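Local atomic coordinates of solute Binding Protein, BlMnBP1 in complex with mannotriose (Bifidobacterium, PDB entry 6FUV), a protein that binds beta-manno-oligosaccharides such as mannotriose and probably delivers them to the ABC transporter that takes them up into Bifidobacterium. Residues A[14-19]-A[321-326]; A[73-78]-A[86-91]; A[204-207]-A[212-215]; A[273-278]-A[283-288]. All coordinates share one frame; numbering follows the deposited sequence.

Contact 1 (A[14-19]-A[321-326])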
loop_
_atom_site.group_PDB
_atom_site.type_symbol
_atom_site.label_atom_id
_atom_site.label_comp_id
_atom_site.label_asym_id
_atom_site.label_seq_id
_atom_site.Cartn_x
_atom_site.Cartn_y
_atom_site.Cartn_z
ATOM N N GLY A 14 0.549 5.882 29.294
ATOM C CA GLY A 14 1.291 6.277 30.462
ATOM C C GLY A 14 0.617 5.950 31.768
ATOM O O GLY A 14 1.180 6.220 32.827
ATOM N N GLU A 15 -0.569 5.369 31.724
ATOM C CA GLU A 15 -1.359 5.005 32.891
ATOM C C GLU A 15 -1.794 3.555 32.781
ATOM O O GLU A 15 -1.421 2.714 33.590
ATOM C CB GLU A 15 -2.571 5.918 32.987
ATOM C CG GLU A 15 -3.589 5.589 34.057
ATOM C CD GLU A 15 -4.709 6.645 34.096
ATOM O OE1 GLU A 15 -4.406 7.848 33.915
ATOM O OE2 GLU A 15 -5.883 6.268 34.328
ATOM N N THR A 16 -2.534 3.244 31.733
ATOM C CA THR A 16 -3.002 1.886 31.517
ATOM C C THR A 16 -1.827 0.932 31.303
ATOM O O THR A 16 -0.864 1.236 30.611
ATOM C CB THR A 16 -3.958 1.829 30.304
ATOM O OG1 THR A 16 -5.024 2.784 30.455
ATOM C CG2 THR A 16 -4.489 0.447 30.168
ATOM N N GLY A 17 -1.894 -0.217 31.932
ATOM C CA GLY A 17 -0.889 -1.243 31.769
ATOM C C GLY A 17 0.466 -0.911 32.335
ATOM O O GLY A 17 1.444 -1.613 32.021
ATOM N N LYS A 18 0.553 0.111 33.196
ATOM C CA LYS A 18 1.848 0.452 33.762
ATOM C C LYS A 18 2.347 -0.604 34.736
ATOM O O LYS A 18 3.512 -0.559 35.140
ATOM C CB LYS A 18 1.749 1.811 34.439
ATOM C CG LYS A 18 2.124 2.952 33.549
ATOM C CD LYS A 18 3.654 3.057 33.384
ATOM C CE LYS A 18 4.163 4.449 33.783
ATOM N NZ LYS A 18 5.651 4.542 33.723
ATOM N N ASP A 19 1.504 -1.554 35.107
ATOM C CA ASP A 19 1.864 -2.651 35.990
ATOM C C ASP A 19 2.302 -3.901 35.239
ATOM O O ASP A 19 2.710 -4.869 35.880
ATOM C CB ASP A 19 0.678 -3.006 36.874
ATOM C CG ASP A 19 -0.573 -3.363 36.061
ATOM O OD1 ASP A 19 -1.014 -2.499 35.230
ATOM O OD2 ASP A 19 -1.089 -4.506 36.247
ATOM N N ALA A 321 0.529 -5.333 23.647
ATOM C CA ALA A 321 0.570 -5.085 22.216
ATOM C C ALA A 321 -0.411 -3.988 21.810
ATOM O O ALA A 321 -0.099 -3.165 20.946
ATOM C CB ALA A 321 0.266 -6.385 21.464
ATOM N N MET A 322 -1.599 -3.957 22.421
ATOM C CA MET A 322 -2.547 -2.898 22.133
ATOM C C MET A 322 -2.013 -1.555 22.578
ATOM O O MET A 322 -2.183 -0.559 21.861
ATOM C CB MET A 322 -3.856 -3.189 22.826
ATOM C CG MET A 322 -4.999 -2.282 22.342
ATOM S SD MET A 322 -6.572 -3.172 22.242
ATOM C CE MET A 322 -6.034 -4.677 21.463
ATOM N N ILE A 323 -1.325 -1.535 23.735
ATOM C CA ILE A 323 -0.693 -0.324 24.225
ATOM C C ILE A 323 0.386 0.102 23.254
ATOM O O ILE A 323 0.482 1.288 22.934
ATOM C CB ILE A 323 -0.143 -0.540 25.639
ATOM C CG1 ILE A 323 -1.290 -0.607 26.637
ATOM C CG2 ILE A 323 0.886 0.553 25.930
ATOM C CD1 ILE A 323 -0.901 -1.070 28.027
ATOM N N PHE A 324 1.164 -0.853 22.710
ATOM C CA PHE A 324 2.202 -0.443 21.764
ATOM C C PHE A 324 1.595 0.123 20.496
ATOM O O PHE A 324 2.100 1.109 19.950
ATOM C CB PHE A 324 3.128 -1.592 21.416
ATOM C CG PHE A 324 4.223 -1.218 20.463
ATOM C CD1 PHE A 324 5.317 -0.532 20.899
ATOM C CD2 PHE A 324 4.176 -1.601 19.150
ATOM C CE1 PHE A 324 6.335 -0.205 20.029
ATOM C CE2 PHE A 324 5.160 -1.272 18.294
ATOM C CZ PHE A 324 6.251 -0.578 18.730
ATOM N N VAL A 325 0.510 -0.487 20.014
ATOM C CA VAL A 325 -0.109 -0.004 18.787
ATOM C C VAL A 325 -0.614 1.423 18.984
ATOM O O VAL A 325 -0.438 2.305 18.122
ATOM C CB VAL A 325 -1.245 -0.956 18.362
ATOM C CG1 VAL A 325 -1.980 -0.340 17.159
ATOM C CG2 VAL A 325 -0.708 -2.312 17.953
ATOM N N LYS A 326 -1.286 1.654 20.108
ATOM C CA LYS A 326 -1.798 2.970 20.403
ATOM C C LYS A 326 -0.678 3.979 20.501
ATOM O O LYS A 326 -0.842 5.108 20.040
ATOM C CB LYS A 326 -2.625 2.936 21.675
ATOM C CG LYS A 326 -3.348 4.275 21.892
ATOM C CD LYS A 326 -4.713 4.130 22.511
ATOM C CE LYS A 326 -5.386 5.454 22.792
ATOM N NZ LYS A 326 -6.728 5.261 23.434
#
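The delta methyl of Ile-323 carries nearly all of this contact, pressing against the backbone of Thr-16 and Gly-17 where the chain leads into strand 22-28. Ile-323 CD1 lies 3.5 Å from the carbonyl O of Thr-16 and 3.7 Å from CA of Gly-17, so the methyl rests on the peptide that joins these two residues. The methyl CG2 of Thr-16 flanks the same group more loosely, 4.4 Å from Ile-323 CD1. The reach comes from the isoleucine torsions: CG1 stands anti to the carbonyl carbon (chi1 -73°) and CD1 continues in an extended line (chi2 169°), which carries the methyl straight off helix 315-330.

The receiving backbone is shaped by a type II beta turn from Glu-15 to Lys-18, closed by Lys-18 N bonding to Glu-15 O at 3.3 Å. Gly-17 takes the third position of this turn with a positive phi of 68°, and a beta carbon there would run into Ile-323 CD1; turn and packing thus both call for a glycine. Farther out, the hydroxyl of Tyr-54 hydrogen-bonds to Thr-16 O and to Gly-14 N, while the backbone N of Lys-12 bonds to the hydroxyl of Thr-16. The side chain of Tyr-54 also touches Ile-323.

In this way the N-terminal segment is laid against helix 315-330, some 300 residues later in sequence, in the lobe that also holds strand 22-28. Between the two segments the attraction is purely van der Waals; the carbonyl of Thr-16, beside a methyl that cannot donate to it, gets its hydrogen bond from Tyr-54 instead.

Contact 2 (A[73-78]-A[86-91])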
loop_
_atom_site.group_PDB
_atom_site.type_symbol
_atom_site.label_atom_id
_atom_site.label_comp_id
_atom_site.label_asym_id
_atom_site.label_seq_id
_atom_site.Cartn_x
_atom_site.Cartn_y
_atom_site.Cartn_z
ATOM N N THR A 73 2.012 -17.680 6.078
ATOM C CA THR A 73 2.560 -18.903 6.640
ATOM C C THR A 73 2.595 -18.817 8.155
ATOM O O THR A 73 2.283 -19.789 8.840
ATOM C CB THR A 73 3.956 -19.136 6.062
ATOM O OG1 THR A 73 3.864 -19.310 4.661
ATOM C CG2 THR A 73 4.614 -20.359 6.635
ATOM N N ARG A 74 2.940 -17.654 8.701
ATOM C CA ARG A 74 3.005 -17.506 10.153
ATOM C C ARG A 74 1.631 -17.680 10.792
ATOM O O ARG A 74 1.516 -18.228 11.885
ATOM C CB ARG A 74 3.598 -16.133 10.495
ATOM C CG ARG A 74 3.879 -15.925 11.929
ATOM C CD ARG A 74 5.107 -16.684 12.330
ATOM N NE ARG A 74 6.284 -15.899 12.035
ATOM C CZ ARG A 74 6.944 -15.183 12.922
ATOM N NH1 ARG A 74 6.568 -15.185 14.178
ATOM N NH2 ARG A 74 8.010 -14.510 12.554
ATOM N N LEU A 75 0.580 -17.246 10.112
ATOM C CA LEU A 75 -0.772 -17.398 10.645
ATOM C C LEU A 75 -1.206 -18.863 10.588
ATOM O O LEU A 75 -1.888 -19.359 11.487
ATOM C CB LEU A 75 -1.749 -16.524 9.852
ATOM C CG LEU A 75 -1.620 -15.020 9.911
ATOM C CD1 LEU A 75 -2.613 -14.403 8.903
ATOM C CD2 LEU A 75 -1.855 -14.449 11.275
ATOM N N GLN A 76 -0.809 -19.580 9.536
ATOM C CA GLN A 76 -1.047 -21.013 9.507
ATOM C C GLN A 76 -0.311 -21.732 10.632
ATOM O O GLN A 76 -0.796 -22.729 11.132
ATOM C CB GLN A 76 -0.619 -21.571 8.164
ATOM C CG GLN A 76 -0.624 -23.074 8.097
ATOM C CD GLN A 76 -0.309 -23.579 6.684
ATOM O OE1 GLN A 76 0.727 -23.250 6.100
ATOM N NE2 GLN A 76 -1.187 -24.381 6.147
ATOM N N ALA A 77 0.851 -21.252 11.052
ATOM C CA ALA A 77 1.587 -21.907 12.120
ATOM C C ALA A 77 0.791 -21.924 13.407
ATOM O O ALA A 77 1.005 -22.789 14.250
ATOM C CB ALA A 77 2.917 -21.195 12.341
ATOM N N ASN A 78 -0.106 -20.957 13.600
ATOM C CA ASN A 78 -1.041 -20.963 14.728
ATOM C C ASN A 78 -0.326 -21.121 16.062
ATOM O O ASN A 78 -0.618 -22.023 16.830
ATOM C CB ASN A 78 -2.060 -22.086 14.571
ATOM C CG ASN A 78 -3.261 -21.943 15.487
ATOM O OD1 ASN A 78 -3.548 -20.875 16.004
ATOM N ND2 ASN A 78 -3.980 -23.028 15.672
ATOM N N MET A 86 1.829 -7.217 10.769
ATOM C CA MET A 86 1.116 -6.512 9.715
ATOM C C MET A 86 0.157 -7.479 9.041
ATOM O O MET A 86 0.574 -8.501 8.499
ATOM C CB MET A 86 2.085 -5.946 8.685
ATOM C CG MET A 86 3.046 -4.948 9.250
ATOM S SD MET A 86 2.257 -3.653 10.216
ATOM C CE MET A 86 3.764 -2.592 10.430
ATOM N N ILE A 87 -1.126 -7.150 9.074
ATOM C CA ILE A 87 -2.156 -8.081 8.634
ATOM C C ILE A 87 -1.925 -8.375 7.159
ATOM O O ILE A 87 -1.872 -7.441 6.362
ATOM C CB ILE A 87 -3.564 -7.520 8.876
ATOM C CG1 ILE A 87 -3.793 -7.308 10.341
ATOM C CG2 ILE A 87 -4.583 -8.464 8.268
ATOM C CD1 ILE A 87 -5.156 -6.707 10.655
ATOM N N PRO A 88 -1.783 -9.633 6.756
ATOM C CA PRO A 88 -1.586 -9.943 5.335
ATOM C C PRO A 88 -2.895 -10.098 4.592
ATOM O O PRO A 88 -3.904 -9.623 5.081
ATOM C CB PRO A 88 -0.756 -11.233 5.401
ATOM C CG PRO A 88 -1.238 -11.930 6.680
ATOM C CD PRO A 88 -1.576 -10.805 7.628
ATOM N N ALA A 89 -2.910 -10.722 3.422
ATOM C CA ALA A 89 -4.125 -10.812 2.618
ATOM C C ALA A 89 -5.042 -11.881 3.216
ATOM O O ALA A 89 -5.267 -12.960 2.677
ATOM C CB ALA A 89 -3.792 -11.089 1.158
ATOM N N VAL A 90 -5.612 -11.541 4.339
ATOM C CA VAL A 90 -6.694 -12.276 4.982
ATOM C C VAL A 90 -8.025 -11.597 4.667
ATOM O O VAL A 90 -8.139 -10.372 4.720
ATOM C CB VAL A 90 -6.441 -12.355 6.503
ATOM C CG1 VAL A 90 -7.718 -12.554 7.234
ATOM C CG2 VAL A 90 -5.419 -13.467 6.794
ATOM N N ASP A 91 -9.028 -12.388 4.309
ATOM C CA ASP A 91 -10.346 -11.813 4.055
ATOM C C ASP A 91 -10.935 -11.221 5.329
ATOM O O ASP A 91 -10.682 -11.708 6.420
ATOM C CB ASP A 91 -11.294 -12.874 3.520
ATOM C CG ASP A 91 -11.108 -13.109 2.066
ATOM O OD1 ASP A 91 -10.732 -12.132 1.388
ATOM O OD2 ASP A 91 -11.328 -14.254 1.620
#
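Leu-75 drives one methyl, CD1, into the angle between Pro-88 and Val-90, and this is the tight part of the contact. Leucine and proline meet tip to tip, with CD1 of Leu-75 3.6 Å from CG of Pro-88 and 4.0 Å from its CD. The CD1 of Leu-75 is also 3.6 Å from CG2 of Val-90, whose side chain runs at a slant to the leucine. Leu-75 holds CG anti to its carbonyl carbon (chi1 -66°) and CD1 extended beyond it (chi2 174°), which directs the methyl away from the helix.

The two receiving groups are brought to one side by a compact bend: Ala-89 is the centre of an inverse gamma turn, with Val-90 N bonded to Pro-88 O at 2.7 Å. The CB of Ala-89 points away from the helix, on an exposed residue. Elsewhere round the helix, Thr-73, Gln-76 and Ala-77 are likewise exposed, so the apolar contact is confined to one helical face. Residues 87 to 90 also help line a pocket holding a polyethylene glycol molecule, probably from the crystallisation liquor.

Helix 67-77 thereby covers the loop that leaves strand 84-86 in the lobe of parallel strands 22-28, 57-63 and 84-86. Ala-71 and Leu-72, one turn earlier, also touch Pro-88, while Met-85 and Trp-82 pack on Leu-75 from the strand and the loop before it.

Contact 3 (A[204-207]-A[212-215])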
loop_
_atom_site.group_PDB
_atom_site.type_symbol
_atom_site.label_atom_id
_atom_site.label_comp_id
_atom_site.label_asym_id
_atom_site.label_seq_id
_atom_site.Cartn_x
_atom_site.Cartn_y
_atom_site.Cartn_z
ATOM N N GLN A 204 -18.416 -1.086 -4.655
ATOM C CA GLN A 204 -19.829 -1.049 -5.010
ATOM C C GLN A 204 -20.105 -1.213 -6.489
ATOM O O GLN A 204 -21.111 -1.769 -6.817
ATOM C CB GLN A 204 -20.458 0.260 -4.549
ATOM C CG GLN A 204 -20.423 0.487 -3.032
ATOM C CD GLN A 204 -21.240 1.688 -2.612
ATOM O OE1 GLN A 204 -22.138 2.118 -3.319
ATOM N NE2 GLN A 204 -20.947 2.212 -1.452
ATOM N N ILE A 205 -19.223 -0.786 -7.374
ATOM C CA ILE A 205 -19.424 -0.957 -8.797
ATOM C C ILE A 205 -18.791 -2.250 -9.279
ATOM O O ILE A 205 -19.431 -3.039 -9.975
ATOM C CB ILE A 205 -18.865 0.252 -9.570
ATOM C CG1 ILE A 205 -19.574 1.525 -9.148
ATOM C CG2 ILE A 205 -19.003 -0.030 -11.051
ATOM C CD1 ILE A 205 -19.351 2.687 -10.047
ATOM N N MET A 206 -17.509 -2.455 -8.979
ATOM C CA MET A 206 -16.795 -3.641 -9.458
ATOM C C MET A 206 -17.490 -4.953 -9.120
ATOM O O MET A 206 -17.606 -5.809 -10.009
ATOM C CB MET A 206 -15.368 -3.617 -8.900
ATOM C CG MET A 206 -14.423 -2.688 -9.639
ATOM S SD MET A 206 -12.700 -2.938 -9.283
ATOM C CE MET A 206 -12.442 -4.637 -9.728
ATOM N N PRO A 207 -17.995 -5.184 -7.906
ATOM C CA PRO A 207 -18.720 -6.440 -7.654
ATOM C C PRO A 207 -20.063 -6.541 -8.385
ATOM O O PRO A 207 -20.714 -7.579 -8.325
ATOM C CB PRO A 207 -18.876 -6.431 -6.135
ATOM C CG PRO A 207 -18.956 -4.953 -5.788
ATOM C CD PRO A 207 -17.978 -4.292 -6.732
ATOM N N PRO A 212 -15.216 -4.680 -15.565
ATOM C CA PRO A 212 -14.555 -3.489 -15.023
ATOM C C PRO A 212 -13.226 -3.178 -15.665
ATOM O O PRO A 212 -12.708 -2.058 -15.452
ATOM C CB PRO A 212 -14.397 -3.817 -13.540
ATOM C CG PRO A 212 -14.368 -5.306 -13.508
ATOM C CD PRO A 212 -15.349 -5.747 -14.578
ATOM N N PHE A 213 -12.638 -4.118 -16.416
ATOM C CA PHE A 213 -11.307 -3.914 -16.971
ATOM C C PHE A 213 -11.351 -3.501 -18.435
ATOM O O PHE A 213 -10.305 -3.210 -19.013
ATOM C CB PHE A 213 -10.440 -5.174 -16.802
ATOM C CG PHE A 213 -10.297 -5.604 -15.373
ATOM C CD1 PHE A 213 -9.489 -4.898 -14.489
ATOM C CD2 PHE A 213 -11.005 -6.665 -14.911
ATOM C CE1 PHE A 213 -9.457 -5.192 -13.181
ATOM C CE2 PHE A 213 -10.904 -7.045 -13.573
ATOM C CZ PHE A 213 -10.109 -6.302 -12.714
ATOM N N ALA A 214 -12.533 -3.433 -19.035
ATOM C CA ALA A 214 -12.631 -2.990 -20.414
ATOM C C ALA A 214 -12.342 -1.487 -20.542
ATOM O O ALA A 214 -12.567 -0.690 -19.627
ATOM C CB ALA A 214 -14.019 -3.315 -20.955
ATOM N N LYS A 215 -11.819 -1.109 -21.700
ATOM C CA LYS A 215 -11.612 0.293 -22.010
ATOM C C LYS A 215 -12.939 1.034 -21.916
ATOM O O LYS A 215 -13.990 0.519 -22.280
ATOM C CB LYS A 215 -10.990 0.439 -23.406
ATOM C CG LYS A 215 -10.712 1.903 -23.785
ATOM C CD LYS A 215 -9.882 2.028 -25.065
ATOM C CE LYS A 215 -10.603 1.456 -26.258
ATOM N NZ LYS A 215 -9.892 1.694 -27.542
#
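Met-206 lies across Pro-212 and Phe-213, meeting each of them at about a right angle with a different part of its chain. Near the root of the side chain, CG of Met-206 sits 4.1 Å from CB of Pro-212; at the far end, the methyl CE of Met-206 is 4.1 Å from CZ of Phe-213. The two contacts are equally long, and neither is tight. Rotation about the bond from CG to SD (chi3 58°) turns CE aside from the otherwise extended chain and brings it to the distal carbon of the ring. The methyl approaches that ring obliquely. Pro-212 points its CB toward the methionine, and the CA atoms of Met-206 and Pro-212 are 6.0 Å apart, the shortest such spacing between 204-207 and 212-215.

The chain folds back on itself here: Met-206 and Pro-207, in 3-10 conformation, follow helix 201-205, and the chain soon returns past them on the way to helix 223-236. Helix 409-426 secures both arms of this reversal. Trp-420 NE1 donates to Met-206 O, Asp-417 OD1 accepts from Phe-213 N, and the ring of Trp-416 meets that of Phe-213 edge-to-face. Phe-376, on helix 375-383, touches Met-206 as well.

All three touching residues are buried, and what passes between them is dispersion alone, which has no directional bond in it. The directional bonds close by are instead those that Met-206 O and Phe-213 N make with side chains of helix 409-426, while the bent thioether chain packs against both proline and phenylalanine.

Contact 4 (A[273-278]-A[283-288]). With BMA (beta-D-mannopyranose), chain B.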
loop_
_atom_site.group_PDB
_atom_site.type_symbol
_atom_site.label_atom_id
_atom_site.label_comp_id
_atom_site.label_asym_id
_atom_site.label_seq_id
_atom_site.Cartn_x
_atom_site.Cartn_y
_atom_site.Cartn_z
ATOM N N GLN A 273 12.191 6.409 1.550
ATOM C CA GLN A 273 13.176 5.338 1.461
ATOM C C GLN A 273 14.160 5.642 0.339
ATOM O O GLN A 273 15.342 5.307 0.431
ATOM C CB GLN A 273 12.506 3.969 1.207
ATOM C CG GLN A 273 11.548 3.482 2.282
ATOM C CD GLN A 273 11.077 2.050 2.123
ATOM O OE1 GLN A 273 11.660 1.254 1.422
ATOM N NE2 GLN A 273 10.024 1.723 2.818
ATOM N N MET A 274 13.685 6.226 -0.758
ATOM C CA MET A 274 14.571 6.539 -1.862
ATOM C C MET A 274 15.233 7.900 -1.726
ATOM O O MET A 274 16.340 8.069 -2.226
ATOM C CB MET A 274 13.779 6.444 -3.154
ATOM C CG MET A 274 13.271 5.028 -3.414
ATOM S SD MET A 274 12.439 4.807 -4.969
ATOM C CE MET A 274 11.911 3.109 -4.826
ATOM N N LYS A 275 14.578 8.868 -1.075
ATOM C CA LYS A 275 15.248 10.104 -0.709
ATOM C C LYS A 275 16.483 9.814 0.116
ATOM O O LYS A 275 17.533 10.424 -0.108
ATOM C CB LYS A 275 14.302 11.011 0.066
ATOM C CG LYS A 275 13.343 11.836 -0.741
ATOM C CD LYS A 275 12.534 12.832 0.172
ATOM C CE LYS A 275 11.684 13.817 -0.630
ATOM N NZ LYS A 275 12.483 14.591 -1.654
ATOM N N GLN A 276 16.368 8.867 1.060
ATOM C CA GLN A 276 17.419 8.496 2.000
ATOM C C GLN A 276 18.467 7.570 1.409
ATOM O O GLN A 276 19.498 7.358 2.036
ATOM C CB GLN A 276 16.822 7.774 3.223
ATOM C CG GLN A 276 15.877 8.545 4.126
ATOM C CD GLN A 276 15.097 7.580 5.113
ATOM O OE1 GLN A 276 15.217 6.335 5.041
ATOM N NE2 GLN A 276 14.263 8.156 5.966
ATOM N N ALA A 277 18.221 6.971 0.263
ATOM C CA ALA A 277 19.105 5.960 -0.288
ATOM C C ALA A 277 20.309 6.548 -0.975
ATOM O O ALA A 277 21.098 5.842 -1.583
ATOM C CB ALA A 277 18.316 5.075 -1.258
ATOM N N GLY A 278 20.474 7.849 -0.882
ATOM C CA GLY A 278 21.595 8.471 -1.544
ATOM C C GLY A 278 21.697 9.909 -1.122
ATOM O O GLY A 278 20.958 10.380 -0.285
ATOM N N ASP A 283 16.167 15.538 -5.264
ATOM C CA ASP A 283 15.765 15.163 -6.620
ATOM C C ASP A 283 14.670 14.092 -6.647
ATOM O O ASP A 283 14.010 13.930 -7.671
ATOM C CB ASP A 283 16.959 14.654 -7.431
ATOM C CG ASP A 283 18.161 15.623 -7.424
ATOM O OD1 ASP A 283 17.962 16.836 -7.269
ATOM O OD2 ASP A 283 19.277 15.175 -7.671
ATOM N N VAL A 284 14.450 13.375 -5.554
ATOM C CA VAL A 284 13.450 12.317 -5.498
ATOM C C VAL A 284 12.133 12.928 -5.044
ATOM O O VAL A 284 12.000 13.396 -3.913
ATOM C CB VAL A 284 13.890 11.183 -4.563
ATOM C CG1 VAL A 284 12.861 10.097 -4.626
ATOM C CG2 VAL A 284 15.283 10.724 -4.897
ATOM N N GLN A 285 11.146 12.903 -5.919
ATOM C CA GLN A 285 9.870 13.562 -5.740
ATOM C C GLN A 285 8.753 12.555 -5.937
ATOM O O GLN A 285 8.962 11.405 -6.297
ATOM C CB GLN A 285 9.707 14.717 -6.731
ATOM C CG GLN A 285 10.730 15.802 -6.559
ATOM C CD GLN A 285 10.478 16.639 -5.353
ATOM O OE1 GLN A 285 9.350 16.951 -5.041
ATOM N NE2 GLN A 285 11.543 16.991 -4.644
ATOM N N TYR A 286 7.536 13.024 -5.739
ATOM C CA TYR A 286 6.357 12.171 -5.777
ATOM C C TYR A 286 5.267 12.885 -6.543
ATOM O O TYR A 286 4.897 13.980 -6.174
ATOM C CB TYR A 286 5.922 11.866 -4.346
ATOM C CG TYR A 286 4.751 10.921 -4.212
ATOM C CD1 TYR A 286 4.767 9.686 -4.793
ATOM C CD2 TYR A 286 3.637 11.284 -3.490
ATOM C CE1 TYR A 286 3.706 8.827 -4.645
ATOM C CE2 TYR A 286 2.571 10.470 -3.355
ATOM C CZ TYR A 286 2.605 9.227 -3.914
ATOM O OH TYR A 286 1.515 8.417 -3.788
ATOM N N MET A 287 4.776 12.262 -7.598
ATOM C CA MET A 287 3.706 12.813 -8.403
ATOM C C MET A 287 2.455 11.942 -8.410
ATOM O O MET A 287 2.513 10.717 -8.232
ATOM C CB MET A 287 4.147 13.034 -9.856
ATOM C CG MET A 287 4.781 11.925 -10.518
ATOM S SD MET A 287 5.041 12.216 -12.297
ATOM C CE MET A 287 3.442 11.787 -12.816
ATOM N N PRO A 288 1.311 12.572 -8.662
ATOM C CA PRO A 288 0.078 11.801 -8.849
ATOM C C PRO A 288 0.224 10.873 -10.040
ATOM O O PRO A 288 0.946 11.160 -10.988
ATOM C CB PRO A 288 -0.976 12.873 -9.098
ATOM C CG PRO A 288 -0.422 14.044 -8.333
ATOM C CD PRO A 288 1.037 14.012 -8.603
HETATM C C1 BMA B . 12.389 -3.193 2.574
HETATM C C2 BMA B . 11.568 -1.910 2.442
HETATM C C3 BMA B . 10.070 -2.278 2.543
HETATM C C4 BMA B . 9.739 -3.316 1.448
HETATM C C5 BMA B . 10.704 -4.508 1.525
HETATM C C6 BMA B . 10.494 -5.539 0.381
HETATM O O1 BMA B . 13.703 -2.839 2.456
HETATM O O2 BMA B . 11.758 -1.311 1.150
HETATM O O3 BMA B . 9.282 -1.107 2.503
HETATM O O4 BMA B . 8.431 -3.886 1.577
HETATM O O5 BMA B . 12.075 -4.041 1.507
HETATM O O6 BMA B . 11.238 -6.718 0.663
HETATM O O HOH W 1 10.977 17.654 -1.280
#
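The carbonyl O of Val-284 receives the ammonium of Lys-275 at 2.6 Å from NZ, a short bond that ties helix 270-275 to an edge strand in one lobe of this periplasmic-binding-protein fold. NZ approaches almost in line with the carbonyl (C=O...N angle 162°), and a bend at the last torsion of the lysine (chi4 -54°) tips it onto the oxygen. Ala-281 O is a second acceptor for NZ, so the charge is held by backbone carbonyls of the turn and strand that follow. A water joins NZ to Gln-285 NE2 through weak bonds only; the firmer partner of that NE2 is Asp-282 O.

The aliphatic part of Lys-275 runs past Val-284 in the opposite direction, with CG 3.9 Å from CB of the valine. A second branch of the valine, Val-284 CG1, packs 4.0 Å from CB of Met-274. With an alanine in place of Lys-275, Val-284 O is likely to lose this charged donor and one flank of the valine its cover.

Strand 284-288 borders a four-stranded sheet and pairs with strand 135-139. Helix 270-275 meanwhile offers Gln-273 to the sugar, where Trp-249, Glu-250 and Lys-253 also bind. Both ends of the Gln-273 amide grip one mannose: mannose O2 donates to Gln-273 OE1 at 2.6 Å, and Gln-273 NE2 donates to mannose O3 at 2.9 Å with a nearly straight N-H...O angle of 169°.

Contacts 1 and 2 belong to the lobe built on the eight-stranded sheet, yet differ in span: contact 1 joins segments some 300 residues apart and encloses the other three in sequence, whereas contacts 2, 3 and 4 join segments only five to eight residues apart. Contacts 1, 2 and 3 are buried, each resting on a few atoms without a hydrogen bond between its segments; contact 1 sets a methyl against backbone, contacts 2 and 3 pair apolar side chains. Contact 4, only partly buried, adds a charged hydrogen bond and alone includes a residue bonded to the sugar. Contact 3, about 43 Å from contact 1 between centres, packs among helices, while the others each involve a helix close to a sheet.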